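Nucleoporin nup120 (Schizosaccharomyces pombe, PDB 4GQ2) serves as a structural constituent of the nuclear pore complex, whose components can also dock transiently associated nuclear transport factors. Local coordinates at residues D545-E550 with D683-K688; R730-L735 with S800-R805. All blocks are in the same frame, centred on the assembly; numbering follows the deposited sequence.

Both interactions are largely buried and lie in one cluster of helices, their centres about 14 Å apart. Interaction 1 sets the turn that follows strand 539-544, and the start of helix 548-553, against the long helix 672-703; interaction 2 joins helix 719-739 to the C-terminal end of helix 790-803. Leu686 links them: from helix 672-703 it faces away from the partner of interaction 1 and packs on Val732, Leu735 and Ile802 of interaction 2. Their chemistry differs. At interaction 1 a tyrosine and two isoleucines pack beside a glutamate that faces a lysine across a long salt bridge, whereas interaction 2 is almost wholly aliphatic and aromatic, with one poorly ordered arginine at its exposed margin.

Interaction 1. Residues D545-E550 with D683-K688; sequences DPYLIE and DSILKK
Ile685 presents two branches to the turn at 547-550. Its CG1 stands beside its own backbone N (chi1 -58°), which lets CD1 touch both the Tyr547 ring and the Glu550 carboxylate, on neighbouring sides of the methyl, and leaves CG2 to meet Ile549 CG2 at 3.8 Å. The methyl lies obliquely to the ring, with Tyr547 CD1 3.7 Å from Ile685 CD1, and the two side chains cross at about a right angle. On the acid side Ile685 CD1 comes to 3.4 Å from Glu550 CD. The CG1 branch of Ile549 runs over the base of Lys688, with Ile549 CG1 3.9 Å from Lys688 CB. The lysine then passes the helix start, its CD 3.9 Å from Glu550 CA, and bends at its last torsion (chi4 82°). That turn brings Lys688 NZ to 3.8 Å from Glu550 OE2, a long salt bridge.

The other carboxylate oxygen, Glu550 OE1, accepts the Tyr547 backbone N-H at 3.1 Å on its anti side, tilted somewhat out of the carboxylate plane, tying the N-cap residue to the first turn, and also forms a salt bridge with Arg544. With a positive group at each oxygen, the carboxylate is likely to stay ionised although the residue is buried. An alanine in place of Glu550 would probably leave the Tyr547 N-H and Arg544 without this acceptor, Lys688 without its counter-charge, and a gap beside the Ile685 methyl.

The contact sets the segment just after strand 539-544, which pairs with strand 3-11 in the sheet, against helix 672-703. Tyr547 also rests on His792, Val795 and Ile796 of helix 790-803, Ile549 reaches Phe689 and Ser692 further along helix 672-703, and Pro546 and Glu550 touch Lys6 of strand 3-11.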
ATOM      1  N   ASP A 545      -2.375  -7.068 -23.245  1.00 76.38           N
ATOM      2  CA  ASP A 545      -1.703  -8.338 -23.509  1.00 63.97           C
ATOM      3  C   ASP A 545      -0.944  -8.768 -22.263  1.00 60.55           C
ATOM      4  O   ASP A 545      -0.450  -7.919 -21.516  1.00 60.58           O
ATOM      5  CB  ASP A 545      -0.719  -8.205 -24.681  1.00 62.94           C
ATOM      6  CG  ASP A 545      -1.412  -8.129 -26.036  1.00 79.43           C
ATOM      7  OD1 ASP A 545      -2.623  -8.428 -26.132  1.00 80.04           O
ATOM      8  OD2 ASP A 545      -0.730  -7.776 -27.020  1.00 82.72           O
ATOM      9  N   PRO A 546      -0.839 -10.088 -22.034  1.00 54.10           N
ATOM     10  CA  PRO A 546      -0.041 -10.554 -20.907  1.00 62.56           C
ATOM     11  C   PRO A 546       1.439 -10.341 -21.187  1.00 65.82           C
ATOM     12  O   PRO A 546       1.860 -10.421 -22.345  1.00 62.93           O
ATOM     13  CB  PRO A 546      -0.342 -12.066 -20.846  1.00 67.10           C
ATOM     14  CG  PRO A 546      -1.444 -12.321 -21.825  1.00 67.34           C
ATOM     15  CD  PRO A 546      -1.387 -11.205 -22.822  1.00 56.60           C
ATOM     16  N   TYR A 547       2.214 -10.054 -20.143  1.00 54.26           N
ATOM     17  CA  TYR A 547       3.666 -10.049 -20.272  1.00 48.57           C
ATOM     18  C   TYR A 547       4.112 -11.487 -20.085  1.00 52.30           C
ATOM     19  O   TYR A 547       3.361 -12.301 -19.528  1.00 56.13           O
ATOM     20  CB  TYR A 547       4.321  -9.114 -19.252  1.00 52.46           C
ATOM     21  CG  TYR A 547       3.794  -7.691 -19.300  1.00 66.82           C
ATOM     22  CD1 TYR A 547       2.578  -7.358 -18.700  1.00 63.82           C
ATOM     23  CD2 TYR A 547       4.506  -6.678 -19.946  1.00 66.62           C
ATOM     24  CE1 TYR A 547       2.084  -6.065 -18.742  1.00 60.30           C
ATOM     25  CE2 TYR A 547       4.016  -5.375 -19.992  1.00 59.95           C
ATOM     26  CZ  TYR A 547       2.802  -5.076 -19.384  1.00 58.01           C
ATOM     27  OH  TYR A 547       2.289  -3.792 -19.421  1.00 65.24           O
ATOM     28  N   LEU A 548       5.312 -11.806 -20.572  1.00 50.66           N
ATOM     29  CA  LEU A 548       5.885 -13.150 -20.439  1.00 49.15           C
ATOM     30  C   LEU A 548       5.761 -13.724 -19.037  1.00 45.85           C
ATOM     31  O   LEU A 548       5.418 -14.899 -18.860  1.00 44.79           O
ATOM     32  CB  LEU A 548       7.361 -13.149 -20.838  1.00 59.56           C
ATOM     33  CG  LEU A 548       7.739 -13.528 -22.266  1.00 64.25           C
ATOM     34  CD1 LEU A 548       9.253 -13.539 -22.392  1.00 62.10           C
ATOM     35  CD2 LEU A 548       7.153 -14.879 -22.651  1.00 57.96           C
ATOM     36  N   ILE A 549       6.037 -12.882 -18.045  1.00 46.33           N
ATOM     37  CA  ILE A 549       6.001 -13.289 -16.646  1.00 46.28           C
ATOM     38  C   ILE A 549       4.627 -13.866 -16.269  1.00 45.02           C
ATOM     39  O   ILE A 549       4.544 -14.861 -15.545  1.00 49.84           O
ATOM     40  CB  ILE A 549       6.465 -12.137 -15.707  1.00 37.34           C
ATOM     41  CG1 ILE A 549       6.711 -12.649 -14.285  1.00 37.53           C
ATOM     42  CG2 ILE A 549       5.490 -10.970 -15.731  1.00 36.98           C
ATOM     43  CD1 ILE A 549       7.809 -13.685 -14.199  1.00 34.92           C
ATOM     44  N   GLU A 550       3.565 -13.262 -16.801  1.00 42.43           N
ATOM     45  CA  GLU A 550       2.196 -13.727 -16.568  1.00 54.80           C
ATOM     46  C   GLU A 550       1.953 -15.126 -17.137  1.00 50.77           C
ATOM     47  O   GLU A 550       1.506 -16.008 -16.404  1.00 48.65           O
ATOM     48  CB  GLU A 550       1.176 -12.718 -17.103  1.00 53.17           C
ATOM     49  CG  GLU A 550       1.391 -11.317 -16.551  1.00 57.24           C
ATOM     50  CD  GLU A 550       0.240 -10.381 -16.834  1.00 54.33           C
ATOM     51  OE1 GLU A 550       0.386  -9.537 -17.737  1.00 58.83           O
ATOM     52  OE2 GLU A 550      -0.803 -10.485 -16.151  1.00 55.32           O
ATOM     53  N   ASP A 683       1.677  -3.689  -9.567  1.00 34.50           N
ATOM     54  CA  ASP A 683       1.478  -4.521  -8.384  1.00 34.94           C
ATOM     55  C   ASP A 683       1.245  -5.969  -8.819  1.00 39.35           C
ATOM     56  O   ASP A 683       1.838  -6.907  -8.279  1.00 42.46           O
ATOM     57  CB  ASP A 683       0.281  -3.997  -7.578  1.00 35.16           C
ATOM     58  CG  ASP A 683      -0.045  -4.863  -6.378  1.00 38.23           C
ATOM     59  OD1 ASP A 683       0.618  -4.714  -5.337  1.00 40.15           O
ATOM     60  OD2 ASP A 683      -0.971  -5.694  -6.473  1.00 49.41           O
ATOM     61  N   SER A 684       0.386  -6.130  -9.821  1.00 36.48           N
ATOM     62  CA  SER A 684       0.021  -7.440 -10.336  1.00 34.37           C
ATOM     63  C   SER A 684       1.201  -8.141 -11.037  1.00 32.23           C
ATOM     64  O   SER A 684       1.411  -9.334 -10.863  1.00 32.98           O
ATOM     65  CB  SER A 684      -1.192  -7.300 -11.257  1.00 30.21           C
ATOM     66  OG  SER A 684      -1.467  -8.518 -11.902  1.00 50.90           O
ATOM     67  N   ILE A 685       1.975  -7.393 -11.817  1.00 38.69           N
ATOM     68  CA  ILE A 685       3.168  -7.938 -12.472  1.00 40.63           C
ATOM     69  C   ILE A 685       4.267  -8.275 -11.455  1.00 37.91           C
ATOM     70  O   ILE A 685       4.862  -9.358 -11.506  1.00 42.74           O
ATOM     71  CB  ILE A 685       3.722  -6.987 -13.564  1.00 49.51           C
ATOM     72  CG1 ILE A 685       2.668  -6.696 -14.642  1.00 38.69           C
ATOM     73  CG2 ILE A 685       4.976  -7.565 -14.206  1.00 48.56           C
ATOM     74  CD1 ILE A 685       1.889  -7.908 -15.089  1.00 41.63           C
ATOM     75  N   LEU A 686       4.516  -7.354 -10.528  1.00 34.96           N
ATOM     76  CA  LEU A 686       5.564  -7.521  -9.514  1.00 32.23           C
ATOM     77  C   LEU A 686       5.374  -8.722  -8.594  1.00 28.64           C
ATOM     78  O   LEU A 686       6.354  -9.301  -8.147  1.00 33.22           O
ATOM     79  CB  LEU A 686       5.749  -6.245  -8.691  1.00 30.20           C
ATOM     80  CG  LEU A 686       6.290  -5.015  -9.429  1.00 32.36           C
ATOM     81  CD1 LEU A 686       6.159  -3.793  -8.556  1.00 38.63           C
ATOM     82  CD2 LEU A 686       7.732  -5.177  -9.872  1.00 37.23           C
ATOM     83  N   LYS A 687       4.149  -9.106  -8.376  1.00 29.62           N
ATOM     84  CA  LYS A 687       3.875 -10.252  -7.576  1.00 35.01           C
ATOM     85  C   LYS A 687       4.277 -11.521  -8.257  1.00 33.34           C
ATOM     86  O   LYS A 687       4.764 -12.406  -7.653  1.00 35.45           O
ATOM     87  CB  LYS A 687       2.411 -10.325  -7.261  1.00 20.00           C
ATOM     88  CG  LYS A 687       2.029  -9.677  -5.978  1.00 20.00           C
ATOM     89  CD  LYS A 687       0.554  -9.428  -5.988  1.00 20.00           C
ATOM     90  CE  LYS A 687       0.027  -9.286  -4.594  1.00 20.00           C
ATOM     91  NZ  LYS A 687      -0.992  -8.223  -4.543  1.00 20.00           N
ATOM     92  N   LYS A 688       4.045 -11.593  -9.537  1.00 33.78           N
ATOM     93  CA  LYS A 688       4.464 -12.732 -10.347  1.00 32.02           C
ATOM     94  C   LYS A 688       5.986 -12.760 -10.491  1.00 31.42           C
ATOM     95  O   LYS A 688       6.600 -13.811 -10.375  1.00 32.27           O
ATOM     96  CB  LYS A 688       3.740 -12.747 -11.694  1.00 35.75           C
ATOM     97  CG  LYS A 688       2.225 -12.700 -11.542  1.00 39.69           C
ATOM     98  CD  LYS A 688       1.494 -13.151 -12.795  1.00 59.15           C
ATOM     99  CE  LYS A 688      -0.004 -13.295 -12.553  1.00 41.80           C
ATOM    100  NZ  LYS A 688      -0.691 -11.976 -12.645  1.00 49.43           N
TER

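Interaction 2. Residues R730-L735 with S800-R805; sequences RLVSFL and SAIFIR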
ATOM      1  N   ARG A 730      15.151  -7.870  -4.348  1.00 30.59           N
ATOM      2  CA  ARG A 730      15.179  -6.665  -3.531  1.00 31.33           C
ATOM      3  C   ARG A 730      14.307  -5.575  -4.119  1.00 31.54           C
ATOM      4  O   ARG A 730      13.442  -5.049  -3.434  1.00 36.05           O
ATOM      5  CB  ARG A 730      16.609  -6.144  -3.362  1.00 28.20           C
ATOM      6  CG  ARG A 730      16.694  -4.931  -2.458  1.00 34.45           C
ATOM      7  CD  ARG A 730      18.134  -4.524  -2.204  1.00 38.38           C
ATOM      8  NE  ARG A 730      18.579  -3.633  -3.257  1.00 50.15           N
ATOM      9  CZ  ARG A 730      18.749  -2.324  -3.136  1.00 40.93           C
ATOM     10  NH1 ARG A 730      18.557  -1.704  -1.984  1.00 34.62           N
ATOM     11  NH2 ARG A 730      19.139  -1.644  -4.194  1.00 43.14           N
ATOM     12  N   LEU A 731      14.536  -5.248  -5.389  1.00 35.37           N
ATOM     13  CA  LEU A 731      13.861  -4.124  -6.022  1.00 32.56           C
ATOM     14  C   LEU A 731      12.388  -4.398  -6.178  1.00 31.04           C
ATOM     15  O   LEU A 731      11.557  -3.523  -5.950  1.00 35.67           O
ATOM     16  CB  LEU A 731      14.492  -3.800  -7.377  1.00 38.56           C
ATOM     17  CG  LEU A 731      15.933  -3.278  -7.319  1.00 37.66           C
ATOM     18  CD1 LEU A 731      16.345  -2.729  -8.673  1.00 43.14           C
ATOM     19  CD2 LEU A 731      16.080  -2.199  -6.254  1.00 33.76           C
ATOM     20  N   VAL A 732      12.073  -5.632  -6.547  1.00 30.74           N
ATOM     21  CA  VAL A 732      10.693  -6.064  -6.686  1.00 33.04           C
ATOM     22  C   VAL A 732       9.943  -6.011  -5.343  1.00 33.10           C
ATOM     23  O   VAL A 732       8.866  -5.419  -5.258  1.00 37.83           O
ATOM     24  CB  VAL A 732      10.629  -7.455  -7.362  1.00 31.41           C
ATOM     25  CG1 VAL A 732       9.264  -8.093  -7.184  1.00 31.93           C
ATOM     26  CG2 VAL A 732      10.975  -7.326  -8.847  1.00 31.46           C
ATOM     27  N   SER A 733      10.529  -6.596  -4.298  1.00 30.18           N
ATOM     28  CA  SER A 733       9.909  -6.618  -2.966  1.00 31.75           C
ATOM     29  C   SER A 733       9.805  -5.222  -2.376  1.00 30.72           C
ATOM     30  O   SER A 733       8.823  -4.897  -1.723  1.00 33.15           O
ATOM     31  CB  SER A 733      10.663  -7.554  -2.012  1.00 33.74           C
ATOM     32  OG  SER A 733      10.719  -8.875  -2.540  1.00 35.30           O
ATOM     33  N   PHE A 734      10.818  -4.396  -2.618  1.00 28.04           N
ATOM     34  CA  PHE A 734      10.756  -2.981  -2.272  1.00 29.85           C
ATOM     35  C   PHE A 734       9.513  -2.302  -2.869  1.00 36.58           C
ATOM     36  O   PHE A 734       8.691  -1.725  -2.142  1.00 38.33           O
ATOM     37  CB  PHE A 734      12.054  -2.292  -2.695  1.00 27.48           C
ATOM     38  CG  PHE A 734      11.977  -0.797  -2.733  1.00 25.88           C
ATOM     39  CD1 PHE A 734      11.972  -0.058  -1.559  1.00 25.60           C
ATOM     40  CD2 PHE A 734      11.965  -0.120  -3.957  1.00 26.64           C
ATOM     41  CE1 PHE A 734      11.922   1.331  -1.596  1.00 30.12           C
ATOM     42  CE2 PHE A 734      11.909   1.264  -4.002  1.00 25.60           C
ATOM     43  CZ  PHE A 734      11.883   1.991  -2.820  1.00 28.53           C
ATOM     44  N   LEU A 735       9.350  -2.406  -4.182  1.00 28.06           N
ATOM     45  CA  LEU A 735       8.182  -1.822  -4.843  1.00 27.84           C
ATOM     46  C   LEU A 735       6.837  -2.409  -4.400  1.00 32.49           C
ATOM     47  O   LEU A 735       5.838  -1.688  -4.336  1.00 31.66           O
ATOM     48  CB  LEU A 735       8.324  -1.869  -6.364  1.00 26.09           C
ATOM     49  CG  LEU A 735       9.443  -0.967  -6.907  1.00 30.73           C
ATOM     50  CD1 LEU A 735       9.732  -1.300  -8.357  1.00 28.99           C
ATOM     51  CD2 LEU A 735       9.103   0.513  -6.757  1.00 26.79           C
ATOM     52  N   SER A 800      11.479  -1.675 -17.089  1.00 48.11           N
ATOM     53  CA  SER A 800      12.841  -1.478 -17.575  1.00 44.25           C
ATOM     54  C   SER A 800      13.724  -0.878 -16.487  1.00 39.25           C
ATOM     55  O   SER A 800      14.822  -1.374 -16.235  1.00 37.59           O
ATOM     56  CB  SER A 800      12.853  -0.593 -18.825  1.00 49.93           C
ATOM     57  OG  SER A 800      14.168  -0.454 -19.332  1.00 66.48           O
ATOM     58  N   ALA A 801      13.229   0.165 -15.823  1.00 36.00           N
ATOM     59  CA  ALA A 801      13.963   0.800 -14.722  1.00 40.25           C
ATOM     60  C   ALA A 801      14.268  -0.164 -13.576  1.00 45.51           C
ATOM     61  O   ALA A 801      15.221   0.044 -12.816  1.00 52.28           O
ATOM     62  CB  ALA A 801      13.205   2.010 -14.201  1.00 34.74           C
ATOM     63  N   ILE A 802      13.461  -1.213 -13.454  1.00 39.10           N
ATOM     64  CA  ILE A 802      13.630  -2.185 -12.380  1.00 40.93           C
ATOM     65  C   ILE A 802      14.729  -3.174 -12.728  1.00 40.60           C
ATOM     66  O   ILE A 802      15.546  -3.517 -11.877  1.00 41.91           O
ATOM     67  CB  ILE A 802      12.315  -2.949 -12.071  1.00 40.62           C
ATOM     68  CG1 ILE A 802      11.249  -1.993 -11.526  1.00 38.77           C
ATOM     69  CG2 ILE A 802      12.565  -4.084 -11.082  1.00 36.63           C
ATOM     70  CD1 ILE A 802       9.829  -2.524 -11.612  1.00 38.54           C
ATOM     71  N   PHE A 803      14.746  -3.636 -13.975  1.00 41.02           N
ATOM     72  CA  PHE A 803      15.611  -4.757 -14.345  1.00 41.48           C
ATOM     73  C   PHE A 803      16.882  -4.438 -15.136  1.00 44.02           C
ATOM     74  O   PHE A 803      17.824  -5.231 -15.105  1.00 49.22           O
ATOM     75  CB  PHE A 803      14.808  -5.843 -15.063  1.00 39.92           C
ATOM     76  CG  PHE A 803      13.741  -6.469 -14.210  1.00 43.62           C
ATOM     77  CD1 PHE A 803      14.071  -7.384 -13.210  1.00 38.54           C
ATOM     78  CD2 PHE A 803      12.402  -6.148 -14.410  1.00 37.29           C
ATOM     79  CE1 PHE A 803      13.087  -7.964 -12.431  1.00 35.33           C
ATOM     80  CE2 PHE A 803      11.413  -6.719 -13.624  1.00 44.34           C
ATOM     81  CZ  PHE A 803      11.755  -7.631 -12.637  1.00 38.99           C
ATOM     82  N   ILE A 804      16.919  -3.323 -15.860  1.00 56.63           N
ATOM     83  CA  ILE A 804      18.091  -3.060 -16.704  1.00 73.02           C
ATOM     84  C   ILE A 804      19.164  -2.330 -15.914  1.00 71.66           C
ATOM     85  O   ILE A 804      18.970  -1.197 -15.474  1.00 68.22           O
ATOM     86  CB  ILE A 804      17.756  -2.461 -18.103  1.00 78.86           C
ATOM     87  CG1 ILE A 804      17.367  -0.977 -18.035  1.00 89.57           C
ATOM     88  CG2 ILE A 804      16.702  -3.314 -18.815  1.00 63.47           C
ATOM     89  CD1 ILE A 804      18.469  -0.030 -18.466  1.00 89.02           C
ATOM     90  N   ARG A 805      20.288  -3.015 -15.728  1.00 90.66           N
ATOM     91  CA  ARG A 805      21.273  -2.666 -14.705  1.00122.04           C
ATOM     92  C   ARG A 805      22.667  -2.385 -15.267  1.00128.25           C
ATOM     93  O   ARG A 805      22.965  -2.722 -16.417  1.00126.09           O
ATOM     94  CB  ARG A 805      21.365  -3.798 -13.675  1.00139.40           C
ATOM     95  CG  ARG A 805      20.026  -4.379 -13.237  1.00147.75           C
ATOM     96  CD  ARG A 805      20.177  -5.369 -12.092  1.00145.60           C
ATOM     97  NE  ARG A 805      21.027  -4.821 -11.042  1.00160.14           N
ATOM     98  CZ  ARG A 805      20.643  -3.899 -10.165  1.00163.08           C
ATOM     99  NH1 ARG A 805      19.406  -3.417 -10.185  1.00150.31           N
ATOM    100  NH2 ARG A 805      21.505  -3.461  -9.258  1.00168.46           N
TER
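The backbones of helix 719-739 and the end of helix 790-803 come nearest at Leu731 and Ile802, whose CA atoms are 6.7 Å apart, and the chain leaves helical geometry at Ile804. Ile802 divides its branches between three partners. CG1 lies beside its backbone N (chi1 -65°) and carries CD1 tip to tip with Leu735, the two CD1 methyls of Ile802 and Leu735 being 3.5 Å apart. Its other branch, CG2, faces Leu731 and Val732, 4.2 Å from Leu731 CB, and this methyl also lies over one face of the neighbouring Phe803 ring, 3.7 Å above its centre. The far end of that ring meets the neighbouring helix obliquely, with Phe803 CZ 3.9 Å from Val732 CG2. Leu731 points its CD1 methyl at the helix terminus, where it packs 3.4 Å from Ile802 O. The same methyl lies near the plane of the Arg805 guanidinium, at its edge, though this exposed arginine is poorly ordered.

Phe803 also meets the Phe689 ring of helix 672-703, their planes at about 45°. The joint therefore depends on the fit of branched aliphatic chains and a ring, with Arg805 the one charge at its margin. Buried Arg730 has its charge met outside the contact itself by Asp811 and Glu727, acids that probably ease the nearness of Arg805.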